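Uncharacterized protein (Eubacterium siraeum, PDB 4OBM) is of unknown function but belongs to the LytR-CpsA-Psr family, whose members typically attach glycopolymers to the bacterial cell wall. Local coordinates at residues Leu59-Ile64 with Lys160-Pro165; Pro155-Lys160 with Lys167-Val172. All coordinates share one frame; numbering follows the deposited sequence.

Contact 1. Residues Leu59-Ile64 with Lys160-Pro165; sequences LPNAVI and KDELYP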
loop_
_atom_site.group_PDB
_atom_site.type_symbol
_atom_site.label_atom_id
_atom_site.label_comp_id
_atom_site.label_asym_id
_atom_site.label_seq_id
_atom_site.Cartn_x
_atom_site.Cartn_y
_atom_site.Cartn_z
ATOM N N LEU A 59 -10.903 2.663 -4.055
ATOM C CA LEU A 59 -12.110 1.879 -3.775
ATOM C C LEU A 59 -12.238 0.788 -4.815
ATOM O O LEU A 59 -11.800 1.007 -5.943
ATOM C CB LEU A 59 -13.377 2.758 -3.763
ATOM C CG LEU A 59 -13.652 3.620 -2.526
ATOM C CD1 LEU A 59 -14.814 4.581 -2.812
ATOM C CD2 LEU A 59 -13.962 2.770 -1.296
ATOM N N PRO A 60 -12.794 -0.403 -4.489
ATOM C CA PRO A 60 -12.931 -1.445 -5.520
ATOM C C PRO A 60 -13.796 -1.024 -6.712
ATOM O O PRO A 60 -13.554 -1.473 -7.854
ATOM C CB PRO A 60 -13.578 -2.611 -4.769
ATOM C CG PRO A 60 -14.195 -2.000 -3.580
ATOM C CD PRO A 60 -13.343 -0.853 -3.194
ATOM N N ASN A 61 -14.780 -0.138 -6.460
ATOM C CA ASN A 61 -15.685 0.348 -7.490
ATOM C C ASN A 61 -15.146 1.639 -8.109
ATOM O O ASN A 61 -15.890 2.361 -8.775
ATOM C CB ASN A 61 -17.108 0.532 -6.943
ATOM C CG ASN A 61 -17.212 1.517 -5.794
ATOM O OD1 ASN A 61 -16.264 1.734 -5.007
ATOM N ND2 ASN A 61 -18.384 2.097 -5.642
ATOM N N ALA A 62 -13.847 1.910 -7.936
ATOM C CA ALA A 62 -13.266 3.112 -8.536
ATOM C C ALA A 62 -13.099 2.945 -10.053
ATOM O O ALA A 62 -12.598 1.912 -10.506
ATOM C CB ALA A 62 -11.930 3.439 -7.894
ATOM N N VAL A 63 -13.548 3.954 -10.826
ATOM C CA VAL A 63 -13.413 4.028 -12.286
ATOM C C VAL A 63 -12.251 5.026 -12.547
ATOM O O VAL A 63 -12.353 6.199 -12.178
ATOM C CB VAL A 63 -14.763 4.417 -12.996
ATOM C CG1 VAL A 63 -14.589 4.569 -14.504
ATOM C CG2 VAL A 63 -15.869 3.406 -12.694
ATOM N N ILE A 64 -11.138 4.546 -13.137
ATOM C CA ILE A 64 -9.938 5.370 -13.376
ATOM C C ILE A 64 -9.631 5.571 -14.874
ATOM O O ILE A 64 -8.602 6.170 -15.193
ATOM C CB ILE A 64 -8.690 4.753 -12.648
ATOM C CG1 ILE A 64 -8.327 3.353 -13.194
ATOM C CG2 ILE A 64 -8.857 4.743 -11.124
ATOM C CD1 ILE A 64 -6.880 3.033 -13.150
ATOM N N LYS A 160 -20.597 8.122 6.750
ATOM C CA LYS A 160 -21.142 8.371 5.405
ATOM C C LYS A 160 -19.989 8.370 4.363
ATOM O O LYS A 160 -20.116 7.737 3.310
ATOM C CB LYS A 160 -21.949 9.692 5.378
ATOM C CG LYS A 160 -22.093 10.395 4.013
ATOM C CD LYS A 160 -23.265 9.888 3.177
ATOM C CE LYS A 160 -23.606 10.862 2.077
ATOM N NZ LYS A 160 -24.602 10.307 1.125
ATOM N N ASP A 161 -18.864 9.032 4.699
ATOM C CA ASP A 161 -17.645 9.168 3.887
ATOM C C ASP A 161 -17.296 7.889 3.094
ATOM O O ASP A 161 -16.857 6.890 3.677
ATOM C CB ASP A 161 -16.465 9.554 4.790
ATOM C CG ASP A 161 -15.262 10.132 4.082
ATOM O OD1 ASP A 161 -15.278 10.197 2.831
ATOM O OD2 ASP A 161 -14.315 10.552 4.779
ATOM N N GLU A 162 -17.507 7.928 1.756
ATOM C CA GLU A 162 -17.219 6.775 0.892
ATOM C C GLU A 162 -15.713 6.449 0.856
ATOM O O GLU A 162 -15.358 5.304 0.590
ATOM C CB GLU A 162 -17.761 6.976 -0.535
ATOM C CG GLU A 162 -18.609 5.792 -0.990
ATOM C CD GLU A 162 -18.873 5.652 -2.480
ATOM O OE1 GLU A 162 -18.847 4.502 -2.980
ATOM O OE2 GLU A 162 -19.130 6.684 -3.144
ATOM N N LEU A 163 -14.847 7.445 1.171
ATOM C CA LEU A 163 -13.392 7.285 1.189
ATOM C C LEU A 163 -12.853 6.846 2.552
ATOM O O LEU A 163 -11.678 6.505 2.640
ATOM C CB LEU A 163 -12.700 8.589 0.763
ATOM C CG LEU A 163 -12.827 8.968 -0.703
ATOM C CD1 LEU A 163 -12.222 10.346 -0.944
ATOM C CD2 LEU A 163 -12.162 7.907 -1.609
ATOM N N TYR A 164 -13.689 6.842 3.605
ATOM C CA TYR A 164 -13.271 6.447 4.957
ATOM C C TYR A 164 -12.572 5.062 5.016
ATOM O O TYR A 164 -11.534 4.997 5.684
ATOM C CB TYR A 164 -14.431 6.493 5.967
ATOM C CG TYR A 164 -13.925 6.398 7.388
ATOM C CD1 TYR A 164 -13.397 7.514 8.035
ATOM C CD2 TYR A 164 -13.881 5.176 8.054
ATOM C CE1 TYR A 164 -12.842 7.419 9.308
ATOM C CE2 TYR A 164 -13.345 5.071 9.335
ATOM C CZ TYR A 164 -12.823 6.196 9.957
ATOM O OH TYR A 164 -12.298 6.116 11.219
ATOM N N PRO A 165 -13.038 3.962 4.349
ATOM C CA PRO A 165 -12.286 2.686 4.439
ATOM C C PRO A 165 -10.857 2.810 3.868
ATOM O O PRO A 165 -9.941 2.161 4.368
ATOM C CB PRO A 165 -13.139 1.708 3.630
ATOM C CG PRO A 165 -14.498 2.331 3.576
ATOM C CD PRO A 165 -14.249 3.799 3.512
#

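Contact 2. Residues Pro155-Lys160 with Lys167-Val172; sequences PDYGVK and KLNATV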
loop_
_atom_site.group_PDB
_atom_site.type_symbol
_atom_site.label_atom_id
_atom_site.label_comp_id
_atom_site.label_asym_id
_atom_site.label_seq_id
_atom_site.Cartn_x
_atom_site.Cartn_y
_atom_site.Cartn_z
ATOM N N PRO A 155 -16.826 -3.981 6.734
ATOM C CA PRO A 155 -17.640 -3.558 5.578
ATOM C C PRO A 155 -18.321 -2.195 5.787
ATOM O O PRO A 155 -18.717 -1.552 4.810
ATOM C CB PRO A 155 -18.673 -4.687 5.446
ATOM C CG PRO A 155 -18.116 -5.845 6.255
ATOM C CD PRO A 155 -17.388 -5.187 7.376
ATOM N N ASP A 156 -18.443 -1.758 7.064
ATOM C CA ASP A 156 -19.063 -0.501 7.475
ATOM C C ASP A 156 -18.483 0.008 8.794
ATOM O O ASP A 156 -18.544 -0.686 9.819
ATOM C CB ASP A 156 -20.593 -0.662 7.597
ATOM C CG ASP A 156 -21.339 0.629 7.870
ATOM O OD1 ASP A 156 -21.168 1.592 7.089
ATOM O OD2 ASP A 156 -22.110 0.670 8.853
ATOM N N TYR A 157 -17.970 1.251 8.758
ATOM C CA TYR A 157 -17.388 1.954 9.895
ATOM C C TYR A 157 -18.395 2.931 10.573
ATOM O O TYR A 157 -18.016 3.670 11.492
ATOM C CB TYR A 157 -16.128 2.720 9.435
ATOM C CG TYR A 157 -14.990 1.815 9.010
ATOM C CD1 TYR A 157 -14.158 1.216 9.953
ATOM C CD2 TYR A 157 -14.745 1.556 7.667
ATOM C CE1 TYR A 157 -13.133 0.356 9.570
ATOM C CE2 TYR A 157 -13.705 0.711 7.271
ATOM C CZ TYR A 157 -12.907 0.108 8.229
ATOM O OH TYR A 157 -11.885 -0.731 7.852
ATOM N N GLY A 158 -19.646 2.930 10.105
ATOM C CA GLY A 158 -20.698 3.819 10.594
ATOM C C GLY A 158 -20.466 5.269 10.205
ATOM O O GLY A 158 -20.853 6.182 10.940
ATOM N N VAL A 159 -19.796 5.493 9.054
ATOM C CA VAL A 159 -19.453 6.819 8.523
ATOM C C VAL A 159 -20.037 6.948 7.105
ATOM O O VAL A 159 -19.961 5.989 6.332
ATOM C CB VAL A 159 -17.904 7.039 8.532
ATOM C CG1 VAL A 159 -17.533 8.451 8.094
ATOM C CG2 VAL A 159 -17.293 6.742 9.903
ATOM N N LYS A 160 -20.597 8.122 6.750
ATOM C CA LYS A 160 -21.142 8.371 5.405
ATOM C C LYS A 160 -19.989 8.370 4.363
ATOM O O LYS A 160 -20.116 7.737 3.310
ATOM C CB LYS A 160 -21.949 9.692 5.378
ATOM C CG LYS A 160 -22.093 10.395 4.013
ATOM C CD LYS A 160 -23.265 9.888 3.177
ATOM C CE LYS A 160 -23.606 10.862 2.077
ATOM N NZ LYS A 160 -24.602 10.307 1.125
ATOM N N LYS A 167 -9.096 5.802 3.850
ATOM C CA LYS A 167 -8.456 6.679 4.822
ATOM C C LYS A 167 -7.981 5.860 6.016
ATOM O O LYS A 167 -6.854 6.039 6.458
ATOM C CB LYS A 167 -9.416 7.806 5.257
ATOM C CG LYS A 167 -9.593 8.866 4.194
ATOM C CD LYS A 167 -10.827 9.726 4.395
ATOM C CE LYS A 167 -10.912 10.787 3.317
ATOM N NZ LYS A 167 -11.955 11.807 3.619
ATOM N N LEU A 168 -8.818 4.924 6.492
ATOM C CA LEU A 168 -8.500 4.038 7.613
ATOM C C LEU A 168 -7.367 3.104 7.216
ATOM O O LEU A 168 -6.379 3.003 7.943
ATOM C CB LEU A 168 -9.769 3.240 8.034
ATOM C CG LEU A 168 -9.788 2.476 9.372
ATOM C CD1 LEU A 168 -9.252 1.060 9.233
ATOM C CD2 LEU A 168 -9.184 3.296 10.531
ATOM N N ASN A 169 -7.483 2.457 6.033
ATOM C CA ASN A 169 -6.455 1.559 5.545
ATOM C C ASN A 169 -5.119 2.297 5.352
ATOM O O ASN A 169 -4.088 1.802 5.828
ATOM C CB ASN A 169 -6.920 0.874 4.265
ATOM C CG ASN A 169 -7.718 -0.389 4.509
ATOM O OD1 ASN A 169 -7.326 -1.468 4.079
ATOM N ND2 ASN A 169 -8.817 -0.309 5.258
ATOM N N ALA A 170 -5.131 3.502 4.729
ATOM C CA ALA A 170 -3.902 4.289 4.532
ATOM C C ALA A 170 -3.163 4.548 5.863
ATOM O O ALA A 170 -1.970 4.269 5.972
ATOM C CB ALA A 170 -4.230 5.612 3.846
ATOM N N THR A 171 -3.907 5.018 6.872
ATOM C CA THR A 171 -3.469 5.405 8.203
ATOM C C THR A 171 -2.967 4.201 8.999
ATOM O O THR A 171 -1.883 4.268 9.560
ATOM C CB THR A 171 -4.665 6.092 8.912
ATOM O OG1 THR A 171 -5.034 7.250 8.166
ATOM C CG2 THR A 171 -4.360 6.487 10.343
ATOM N N VAL A 172 -3.774 3.133 9.095
ATOM C CA VAL A 172 -3.433 1.916 9.839
ATOM C C VAL A 172 -2.167 1.249 9.222
ATOM O O VAL A 172 -1.271 0.848 9.967
ATOM C CB VAL A 172 -4.664 0.965 9.888
ATOM C CG1 VAL A 172 -4.294 -0.432 10.354
ATOM C CG2 VAL A 172 -5.758 1.547 10.770
#

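Contact 1. Residues Leu59-Ile64 with Lys160-Pro165
Two type I beta turns, Leu59 to Ala62 and Asp161 to Tyr164, lie close together, their nearest CA atoms, those of Leu59 and Leu163, 7.5 Å apart. The motif is a turn packed against the capped entrance of a helix: the first turn follows strand 52-58 of the main sheet, while the second leads into helix 164-181. Proline fits its corner of the first turn, since the ring holds phi near the value that position needs, and Ala62 N closes the turn on Leu59 O at 3.0 Å. In the second turn Asp161 has a side chain short enough to fold back, and its OD1 takes a capping bond from Leu163 N at 3.2 Å, the donor arriving from above the carboxylate plane.

Leu59 carries the contact. With CG anti to its carbonyl carbon (chi1 -78°), its branched end points to the other turn, and both methyls, CD1 and CD2, come within 3.5 Å of Glu162 O, so that the isobutyl fork straddles this carbonyl oxygen. CD1 also meets Leu163 CD2 at 4.4 Å, an apolar touch extended by Tyr242 of strand 241-244, on which Leu59, Glu162 and Leu163 all rest. The Glu162 chain, extended beyond CG, crosses the Leu59 side chain at about a right angle and carries its carboxylate toward Asn61. That amide and the carboxylate approach from opposite directions with their planes 60° apart. Asn61 ND2 donates to Asp240 O, a bond that helps hold the amide in place, and stands 3.6 Å from Glu162 OE1, too far to count as a hydrogen bond.

Contact 2. Residues Pro155-Lys160 with Lys167-Val172
Asn169 ND2 is held by two backbone carbonyls, through a hydrogen bond to Leu152 O and a weak one to Pro165 O. An asparagine suits this buried place because one small amide can tie its own helix to the end of helix 145-152; its OD1 makes a weak hydrogen bond to a pentaethylene glycol that probably came from the crystallisation liquor. Asn169 ND2 also lies 4.0 Å from Tyr157 OH, a packing distance only, and the tyrosine ring and the amide are nearly perpendicular, their planes 80° apart. Tyr157 OH itself is satisfied by Tyr151 O, and so the phenol spans from its loop to the preceding helix.

The apolar half of the contact is made by Leu168. Its CG is anti to the backbone N (chi1 -167°), which throws the branch out toward the loop, and CD1 rides obliquely by the hydroxyl end of the ring, 3.5 Å from Tyr157 OH and 3.9 Å from Tyr157 CZ. Leu168 CG follows at 4.0 Å from Tyr157 CE1. A tyrosine fits here because its ring offers carbon to the leucine while its hydroxyl reaches a carbonyl beyond. A serine in place of Tyr157 would probably leave Tyr151 O without this donor and open a gap beside Leu168 CD1.

Along the helix, Lys167 O accepts from both Thr171 OG1 at 2.8 Å and Thr171 N at 3.1 Å, from opposite faces of the carbonyl plane, which ties the threonine hydroxyl to the carbonyl one helical turn earlier. Val172 meanwhile rests on Met148, Tyr151 and Leu152. The arrangement is that of a loop joining two helices, 145-152 and 164-181, with an aromatic side chain of the loop packed back on the first turns of the second.

In the fold
The two contacts lie about 10 Å apart, centre to centre, on the same side of the chain's centre, and share Lys160 and helix 164-181. Along the chain the order is 59-64, 155-160, 160-165 and 167-172, so the loop from helix 145-152 passes through contact 2 and then contact 1 as it runs into helix 164-181. A salt bridge joins them, Asp161 OD2 to Lys167 NZ at 2.9 Å, and the rings of Tyr157 and Tyr164 meet edge to face. Contact 1 ties the helix entrance to the turn between strands 52-58 and 62-63; contact 2 ties the loop to the same helix. Together they fasten the loop and the start of the helix to the turn that leads from the six-stranded sheet to the smaller one.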